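Local coordinates for zona pellucida sperm-binding protein 1 (Gallus gallus, PDB 6GF6) that probably cross-links egg coat filaments by forming homodimers through its ZP-N1 domain, the part present in this chain, at residues C51-N56 against L63-G68; M19-Y24 against V102-P107. The protein carries 2 engineered substitutions. All coordinates share one frame; numbering follows the deposited sequence.

How the contacts relate
Both contacts lie in the ZP-N1 domain, an immunoglobulin-like sandwich of two antiparallel sheets. Contact 1 joins neighbouring strands within one sheet; contact 2 spans the interior to the other sheet. Their centres are about 10 Å apart. Strands 18-24 and 63-68 are neighbours in the four-stranded sheet, so the contacts meet there: F65 O lies 2.7 Å from L21 N, and A67 O lies 2.8 Å from M19 N. Along the chain the order is 19-24, 51-56, 63-68, 102-107, so the hairpin falls between the two halves of contact 2. Both contacts reach the second subunit, contact 1 through the W54 face and contact 2 through Q20, while the methionines of contact 2 fill the core.

Contact 1 (C51-N56 against L63-G68); sequences CMHWLN and LIFSAG. With NAG (2-acetamido-2-deoxy-beta-D-glucopyranose), chain E.
The contact is a beta hairpin, strands 53-57 and 63-68, at one border of the four-stranded sheet of the ZP-N1 domain. H53, W54, L55 and N56 pair with A67, S66, F65 and I64. W54-S66 and N56-I64 are the hydrogen-bonded pairs. W54 N donates to S66 O at 2.9 Å, and S66 N returns a bond to W54 O. N56 and I64 exchange two more. The ladder runs on past the strand end: G68 N donates almost straight to M52 O, with an N-H...O angle of 169°. A water lies 2.9 Å from both M52 O and G68 O and can bridge the two carbonyls.

On the core side, F65 CG stands anti to the backbone N (chi1 171°), which carries the ring toward strand 53-57. Its CE1 meets H53 CB at 3.7 Å. L55 CD2 reaches the ring edge at CD1, 3.8 Å away. H53 coordinates zinc in a structure of this protein, though none is bound here. C51 CB sits above the H53 ring, toward its rim.

W54, N56, I64 and S66 point to the other side. The indole meets S66 CB through CE3 at 3.8 Å, and M52 C lies 3.4 Å above the indole plane, toward its rim. The glycan on N47 stands beside L55 and N56; its C1 is 3.1 Å from L55 O.

C51 is tied to C72 by a disulfide. W54 stacks on H73 and meets F43 edge-to-face, both residues of the second subunit, so this face belongs to the dimer interface. Strand 18-24 flanks 63-68 through backbone bonds, and F65 packs on F33, L83 and V85 of strands 30-36 and 80-90.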
ATOM      1  N   CYS B  51      -2.078   9.031   6.686  1.00 39.95           N
ATOM      2  CA  CYS B  51      -1.455   9.845   5.651  1.00 44.28           C
ATOM      3  C   CYS B  51      -1.316   9.147   4.304  1.00 53.37           C
ATOM      4  O   CYS B  51      -0.814   9.770   3.364  1.00 48.50           O
ATOM      5  CB  CYS B  51      -0.067  10.293   6.126  1.00 43.16           C
ATOM      6  SG  CYS B  51      -0.134  11.629   7.340  1.00 39.42           S
ATOM      7  N   MET B  52      -1.732   7.884   4.200  0.54 44.01           N
ATOM      8  CA  MET B  52      -1.731   7.140   2.940  0.54 42.81           C
ATOM      9  C   MET B  52      -0.337   7.106   2.312  0.54 45.54           C
ATOM     10  O   MET B  52      -0.147   7.445   1.142  0.54 43.15           O
ATOM     11  CB  MET B  52      -2.766   7.711   1.968  0.54 43.07           C
ATOM     12  CG  MET B  52      -4.172   7.781   2.544  0.54 42.31           C
ATOM     13  SD  MET B  52      -4.766   6.188   3.149  0.54 38.55           S
ATOM     14  CE  MET B  52      -6.296   6.670   3.949  0.54 31.52           C
ATOM     15  N   HIS B  53       0.645   6.689   3.108  1.00 52.86           N
ATOM     16  CA  HIS B  53       1.997   6.471   2.615  1.00 39.77           C
ATOM     17  C   HIS B  53       2.571   5.221   3.268  1.00 36.51           C
ATOM     18  O   HIS B  53       2.216   4.873   4.396  1.00 33.44           O
ATOM     19  CB  HIS B  53       2.918   7.686   2.840  1.00 39.09           C
ATOM     20  CG  HIS B  53       2.985   8.164   4.258  1.00 43.12           C
ATOM     21  ND1 HIS B  53       3.260   9.476   4.581  1.00 41.77           N
ATOM     22  CD2 HIS B  53       2.836   7.512   5.435  1.00 43.82           C
ATOM     23  CE1 HIS B  53       3.268   9.612   5.895  1.00 44.97           C
ATOM     24  NE2 HIS B  53       3.012   8.436   6.437  1.00 45.61           N
ATOM     25  N   TRP B  54       3.447   4.536   2.534  1.00 33.29           N
ATOM     26  CA  TRP B  54       3.908   3.223   2.955  1.00 34.19           C
ATOM     27  C   TRP B  54       5.354   3.008   2.532  1.00 34.35           C
ATOM     28  O   TRP B  54       5.884   3.698   1.657  1.00 35.81           O
ATOM     29  CB  TRP B  54       3.025   2.107   2.378  1.00 30.87           C
ATOM     30  CG  TRP B  54       1.564   2.267   2.671  1.00 31.15           C
ATOM     31  CD1 TRP B  54       0.878   1.752   3.732  1.00 30.70           C
ATOM     32  CD2 TRP B  54       0.607   2.995   1.891  1.00 31.21           C
ATOM     33  NE1 TRP B  54      -0.446   2.114   3.661  1.00 32.42           N
ATOM     34  CE2 TRP B  54      -0.638   2.880   2.540  1.00 32.38           C
ATOM     35  CE3 TRP B  54       0.682   3.736   0.707  1.00 31.75           C
ATOM     36  CZ2 TRP B  54      -1.798   3.472   2.045  1.00 38.48           C
ATOM     37  CZ3 TRP B  54      -0.470   4.325   0.216  1.00 29.89           C
ATOM     38  CH2 TRP B  54      -1.694   4.189   0.884  1.00 31.17           C
ATOM     39  N   LEU B  55       5.981   2.029   3.179  1.00 37.40           N
ATOM     40  CA  LEU B  55       7.327   1.564   2.874  1.00 39.69           C
ATOM     41  C   LEU B  55       7.378   0.058   2.713  1.00 42.64           C
ATOM     42  O   LEU B  55       6.872  -0.642   3.546  1.00 49.43           O
ATOM     43  CB  LEU B  55       8.303   1.951   3.969  1.00 40.84           C
ATOM     44  CG  LEU B  55       8.734   3.390   4.120  1.00 40.84           C
ATOM     45  CD1 LEU B  55       9.812   3.477   5.170  1.00 41.38           C
ATOM     46  CD2 LEU B  55       9.257   3.918   2.811  1.00 40.96           C
ATOM     47  N   ASN B  56       8.005  -0.433   1.655  1.00 40.68           N
ATOM     48  CA  ASN B  56       8.152  -1.861   1.408  1.00 47.25           C
ATOM     49  C   ASN B  56       9.534  -2.145   0.845  1.00 51.64           C
ATOM     50  O   ASN B  56      10.220  -1.255   0.337  1.00 51.19           O
ATOM     51  CB  ASN B  56       7.090  -2.400   0.441  1.00 53.45           C
ATOM     52  CG  ASN B  56       5.784  -2.708   1.131  1.00 58.46           C
ATOM     53  OD1 ASN B  56       5.652  -3.723   1.811  1.00 60.57           O
ATOM     54  ND2 ASN B  56       4.810  -1.831   0.966  1.00 62.49           N
ATOM     55  N   LEU B  63      14.068  -0.668  -2.173  1.00 49.10           N
ATOM     56  CA  LEU B  63      13.140  -0.060  -1.229  1.00 45.31           C
ATOM     57  C   LEU B  63      12.138   0.819  -1.963  1.00 40.37           C
ATOM     58  O   LEU B  63      12.488   1.521  -2.917  1.00 39.79           O
ATOM     59  CB  LEU B  63      13.898   0.746  -0.175  1.00 47.05           C
ATOM     60  CG  LEU B  63      14.944  -0.095   0.576  1.00 53.66           C
ATOM     61  CD1 LEU B  63      15.840   0.757   1.455  1.00 53.86           C
ATOM     62  CD2 LEU B  63      14.266  -1.171   1.405  1.00 55.86           C
ATOM     63  N   ILE B  64      10.880   0.736  -1.538  1.00 39.21           N
ATOM     64  CA  ILE B  64       9.755   1.341  -2.240  1.00 38.90           C
ATOM     65  C   ILE B  64       9.023   2.245  -1.262  1.00 37.59           C
ATOM     66  O   ILE B  64       8.559   1.783  -0.214  1.00 40.69           O
ATOM     67  CB  ILE B  64       8.807   0.274  -2.804  1.00 41.68           C
ATOM     68  CG1 ILE B  64       9.565  -0.694  -3.725  1.00 41.52           C
ATOM     69  CG2 ILE B  64       7.663   0.930  -3.557  1.00 41.92           C
ATOM     70  CD1 ILE B  64       8.777  -1.941  -4.094  1.00 42.23           C
ATOM     71  N   PHE B  65       8.883   3.518  -1.621  1.00 35.21           N
ATOM     72  CA  PHE B  65       8.036   4.459  -0.900  1.00 36.93           C
ATOM     73  C   PHE B  65       6.801   4.721  -1.754  1.00 37.17           C
ATOM     74  O   PHE B  65       6.928   5.132  -2.912  1.00 40.92           O
ATOM     75  CB  PHE B  65       8.763   5.772  -0.627  1.00 31.05           C
ATOM     76  CG  PHE B  65       7.867   6.845  -0.075  1.00 34.39           C
ATOM     77  CD1 PHE B  65       7.274   6.697   1.172  1.00 31.66           C
ATOM     78  CD2 PHE B  65       7.549   7.962  -0.832  1.00 30.06           C
ATOM     79  CE1 PHE B  65       6.441   7.680   1.680  1.00 31.55           C
ATOM     80  CE2 PHE B  65       6.705   8.945  -0.333  1.00 32.23           C
ATOM     81  CZ  PHE B  65       6.145   8.799   0.918  1.00 29.85           C
ATOM     82  N   SER B  66       5.621   4.436  -1.201  1.00 36.35           N
ATOM     83  CA  SER B  66       4.340   4.612  -1.879  1.00 36.15           C
ATOM     84  C   SER B  66       3.546   5.740  -1.228  1.00 37.10           C
ATOM     85  O   SER B  66       3.521   5.852   0.004  1.00 32.51           O
ATOM     86  CB  SER B  66       3.524   3.321  -1.826  1.00 38.73           C
ATOM     87  OG  SER B  66       4.273   2.229  -2.338  1.00 42.52           O
ATOM     88  N   ALA B  67       2.914   6.586  -2.051  1.00 33.66           N
ATOM     89  CA  ALA B  67       2.135   7.719  -1.556  1.00 29.11           C
ATOM     90  C   ALA B  67       0.884   7.933  -2.401  1.00 30.50           C
ATOM     91  O   ALA B  67       0.982   8.103  -3.620  1.00 30.24           O
ATOM     92  CB  ALA B  67       2.986   8.991  -1.554  1.00 29.29           C
ATOM     93  N   GLY B  68      -0.283   7.948  -1.755  1.00 29.49           N
ATOM     94  CA  GLY B  68      -1.503   8.355  -2.435  1.00 29.80           C
ATOM     95  C   GLY B  68      -1.523   9.849  -2.704  1.00 35.21           C
ATOM     96  O   GLY B  68      -0.935  10.646  -1.970  1.00 34.43           O
TER
HETATM   97  C1  NAG E 900       5.353  -1.868   6.006  1.00 68.66           C
HETATM   98  C2  NAG E 900       6.593  -1.960   6.902  1.00 73.78           C
HETATM   99  C3  NAG E 900       7.697  -2.749   6.203  1.00 74.47           C
HETATM  100  C4  NAG E 900       7.178  -4.096   5.724  1.00 74.00           C
HETATM  101  C5  NAG E 900       5.936  -3.898   4.860  1.00 70.77           C
HETATM  102  C6  NAG E 900       5.290  -5.197   4.424  1.00 67.51           C
HETATM  103  C7  NAG E 900       6.790  -0.019   8.432  1.00 78.78           C
HETATM  104  C8  NAG E 900       5.927  -0.772   9.409  1.00 81.53           C
HETATM  105  N2  NAG E 900       7.070  -0.642   7.276  1.00 75.75           N
HETATM  106  O3  NAG E 900       8.781  -2.935   7.108  1.00 75.42           O
HETATM  107  O4  NAG E 900       8.187  -4.760   4.971  1.00 74.99           O
HETATM  108  O5  NAG E 900       4.944  -3.172   5.601  1.00 72.92           O
HETATM  109  O6  NAG E 900       4.164  -4.979   3.583  1.00 64.31           O
HETATM  110  O7  NAG E 900       7.222   1.102   8.681  1.00 79.45           O
HETATM  111  O   HOH W   1       0.327  10.242   0.613  0.93 27.72           O

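Contact 2 (M19-Y24 against V102-P107); sequences MQLLAY and VQMTCP. Engineered in segment 102-107: Q103 (natural residue Asn).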
ATOM      1  N   MET B  19       1.728   7.639  -6.281  1.00 34.04           N
ATOM      2  CA  MET B  19       3.073   7.601  -6.836  1.00 37.51           C
ATOM      3  C   MET B  19       3.952   6.729  -5.954  1.00 37.06           C
ATOM      4  O   MET B  19       3.635   6.466  -4.791  1.00 37.80           O
ATOM      5  CB  MET B  19       3.666   9.010  -6.961  1.00 41.72           C
ATOM      6  CG  MET B  19       3.362   9.903  -5.769  1.00 47.06           C
ATOM      7  SD  MET B  19       3.913  11.603  -5.991  1.00 53.94           S
ATOM      8  CE  MET B  19       2.747  12.466  -4.942  1.00 52.54           C
ATOM      9  N   GLN B  20       5.068   6.276  -6.524  1.00 35.36           N
ATOM     10  CA  GLN B  20       6.016   5.443  -5.800  1.00 35.53           C
ATOM     11  C   GLN B  20       7.437   5.872  -6.134  1.00 33.33           C
ATOM     12  O   GLN B  20       7.735   6.226  -7.276  1.00 36.87           O
ATOM     13  CB  GLN B  20       5.828   3.953  -6.120  1.00 33.22           C
ATOM     14  CG  GLN B  20       6.084   3.582  -7.569  1.00 34.63           C
ATOM     15  CD  GLN B  20       6.174   2.085  -7.779  1.00 38.14           C
ATOM     16  OE1 GLN B  20       5.909   1.301  -6.866  1.00 37.46           O
ATOM     17  NE2 GLN B  20       6.554   1.678  -8.984  1.00 37.35           N
ATOM     18  N   LEU B  21       8.305   5.837  -5.125  1.00 35.69           N
ATOM     19  CA  LEU B  21       9.719   6.171  -5.242  1.00 36.88           C
ATOM     20  C   LEU B  21      10.543   4.922  -4.961  1.00 37.32           C
ATOM     21  O   LEU B  21      10.407   4.317  -3.893  1.00 35.23           O
ATOM     22  CB  LEU B  21      10.074   7.300  -4.272  1.00 35.27           C
ATOM     23  CG  LEU B  21      11.516   7.779  -4.157  1.00 38.07           C
ATOM     24  CD1 LEU B  21      12.064   8.212  -5.487  1.00 39.90           C
ATOM     25  CD2 LEU B  21      11.562   8.935  -3.188  1.00 37.96           C
ATOM     26  N   LEU B  22      11.384   4.529  -5.916  1.00 40.89           N
ATOM     27  CA  LEU B  22      12.184   3.315  -5.802  1.00 43.31           C
ATOM     28  C   LEU B  22      13.658   3.678  -5.681  1.00 41.64           C
ATOM     29  O   LEU B  22      14.171   4.483  -6.465  1.00 42.54           O
ATOM     30  CB  LEU B  22      11.954   2.391  -6.994  1.00 49.11           C
ATOM     31  CG  LEU B  22      10.504   1.946  -7.202  1.00 53.74           C
ATOM     32  CD1 LEU B  22       9.725   2.966  -8.022  1.00 59.78           C
ATOM     33  CD2 LEU B  22      10.467   0.583  -7.867  1.00 54.07           C
ATOM     34  N   ALA B  23      14.329   3.094  -4.690  1.00 41.14           N
ATOM     35  CA  ALA B  23      15.740   3.345  -4.425  1.00 41.29           C
ATOM     36  C   ALA B  23      16.483   2.023  -4.330  1.00 43.92           C
ATOM     37  O   ALA B  23      15.949   1.036  -3.814  1.00 42.68           O
ATOM     38  CB  ALA B  23      15.932   4.141  -3.121  1.00 39.77           C
ATOM     39  N   TYR B  24      17.723   2.012  -4.821  1.00 47.06           N
ATOM     40  CA  TYR B  24      18.521   0.791  -4.927  1.00 50.36           C
ATOM     41  C   TYR B  24      19.865   0.999  -4.236  1.00 53.50           C
ATOM     42  O   TYR B  24      20.883   1.271  -4.887  1.00 56.84           O
ATOM     43  CB  TYR B  24      18.691   0.388  -6.393  1.00 49.53           C
ATOM     44  CG  TYR B  24      17.370   0.205  -7.113  1.00 49.93           C
ATOM     45  CD1 TYR B  24      16.725   1.285  -7.713  1.00 51.55           C
ATOM     46  CD2 TYR B  24      16.756  -1.036  -7.172  1.00 50.06           C
ATOM     47  CE1 TYR B  24      15.515   1.124  -8.368  1.00 51.32           C
ATOM     48  CE2 TYR B  24      15.545  -1.208  -7.821  1.00 51.63           C
ATOM     49  CZ  TYR B  24      14.930  -0.125  -8.417  1.00 51.63           C
ATOM     50  OH  TYR B  24      13.726  -0.295  -9.062  1.00 50.39           O
ATOM     51  N   VAL B 102      14.150  14.753  -3.184  1.00 48.92           N
ATOM     52  CA  VAL B 102      13.439  14.490  -4.428  1.00 50.09           C
ATOM     53  C   VAL B 102      12.083  15.165  -4.361  1.00 48.00           C
ATOM     54  O   VAL B 102      11.351  15.005  -3.377  1.00 45.91           O
ATOM     55  CB  VAL B 102      13.254  12.980  -4.675  1.00 54.45           C
ATOM     56  CG1 VAL B 102      12.617  12.735  -6.039  1.00 56.43           C
ATOM     57  CG2 VAL B 102      14.573  12.251  -4.570  1.00 58.01           C
ATOM     58  N   GLN B 103      11.729  15.871  -5.429  1.00 47.91           N
ATOM     59  CA  GLN B 103      10.414  16.476  -5.580  1.00 50.23           C
ATOM     60  C   GLN B 103       9.655  15.642  -6.601  1.00 45.21           C
ATOM     61  O   GLN B 103       9.922  15.727  -7.803  1.00 48.98           O
ATOM     62  CB  GLN B 103      10.531  17.936  -6.016  1.00 57.28           C
ATOM     63  CG  GLN B 103       9.243  18.732  -5.857  1.00 64.75           C
ATOM     64  CD  GLN B 103       9.366  20.174  -6.333  1.00 73.55           C
ATOM     65  OE1 GLN B 103       9.004  21.109  -5.616  1.00 78.40           O
ATOM     66  NE2 GLN B 103       9.867  20.357  -7.548  1.00 76.63           N
ATOM     67  N   MET B 104       8.713  14.836  -6.124  1.00 40.26           N
ATOM     68  CA  MET B 104       7.898  14.016  -7.004  1.00 39.72           C
ATOM     69  C   MET B 104       6.762  14.875  -7.539  1.00 41.33           C
ATOM     70  O   MET B 104       5.905  15.337  -6.776  1.00 42.29           O
ATOM     71  CB  MET B 104       7.379  12.786  -6.261  1.00 41.05           C
ATOM     72  CG  MET B 104       8.491  11.882  -5.728  1.00 43.47           C
ATOM     73  SD  MET B 104       7.954  10.698  -4.469  1.00 52.26           S
ATOM     74  CE  MET B 104       7.073   9.491  -5.439  1.00 46.46           C
ATOM     75  N   THR B 105       6.764  15.093  -8.850  1.00 38.45           N
ATOM     76  CA  THR B 105       5.786  15.934  -9.524  1.00 40.98           C
ATOM     77  C   THR B 105       4.980  15.057 -10.469  1.00 39.08           C
ATOM     78  O   THR B 105       5.548  14.384 -11.335  1.00 40.61           O
ATOM     79  CB  THR B 105       6.478  17.071 -10.280  1.00 45.78           C
ATOM     80  OG1 THR B 105       7.275  17.833  -9.368  1.00 48.21           O
ATOM     81  CG2 THR B 105       5.461  17.987 -10.926  1.00 46.57           C
ATOM     82  N   CYS B 106       3.666  15.040 -10.279  1.00 38.62           N
ATOM     83  CA  CYS B 106       2.801  14.168 -11.052  1.00 40.08           C
ATOM     84  C   CYS B 106       1.605  14.962 -11.554  1.00 41.58           C
ATOM     85  O   CYS B 106       1.154  15.899 -10.884  1.00 41.29           O
ATOM     86  CB  CYS B 106       2.329  12.963 -10.226  1.00 40.67           C
ATOM     87  SG  CYS B 106       3.677  11.816  -9.813  1.00 40.63           S
ATOM     88  N   PRO B 107       1.108  14.652 -12.747  1.00 45.66           N
ATOM     89  CA  PRO B 107       0.038  15.467 -13.321  1.00 49.92           C
ATOM     90  C   PRO B 107      -1.245  15.354 -12.519  1.00 50.61           C
ATOM     91  O   PRO B 107      -1.537  14.328 -11.902  1.00 48.43           O
ATOM     92  CB  PRO B 107      -0.126  14.890 -14.731  1.00 49.29           C
ATOM     93  CG  PRO B 107       0.347  13.492 -14.619  1.00 48.52           C
ATOM     94  CD  PRO B 107       1.449  13.505 -13.606  1.00 46.74           C
TER
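M19, L21, M104 and C106 meet in the core of an immunoglobulin-like beta sandwich. Strand 18-24 belongs to one sheet and strand 96-107 to the other. The two short segments run roughly antiparallel, at 146°, and their axes approach to 9.0 Å. No hydrogen bond crosses between them. This is face-to-face sheet packing made by side chains.

The apolar packing centres on M104. Its chain bends at the end (chi3 75°), which sets the methyl CE against strand 18-24. CE lies 3.7 Å from M19 CG and the same distance from Q20 C, so it touches backbone as well as side chain. L21 adds its CB, 3.9 Å from CE and next to M104 SD. M19 leans the other way across the gap: its chain is extended beyond CG and brings SD to M104 CB at 3.7 Å.

The covalent element is the disulfide between C106 and C14. It ties strand 96-107 to strand 9-14, which pairs with 18-24, so the two sheets are linked beside the methionine packing.

Among the polar contacts, Q20 turns its CB away from strand 96-107, and its NE2 is hydrogen-bonded to D13, a zinc ligand in a structure of this protein. T105 N is bonded to Y12 OH of strand 9-14. Q20 also packs on F39 of the second subunit.

L83 and Y69 pack against M19, and F33 against L21. The sulfur contact joins the apolar packing to the disulfide: M19 SD lies 3.8 Å from C106 SG.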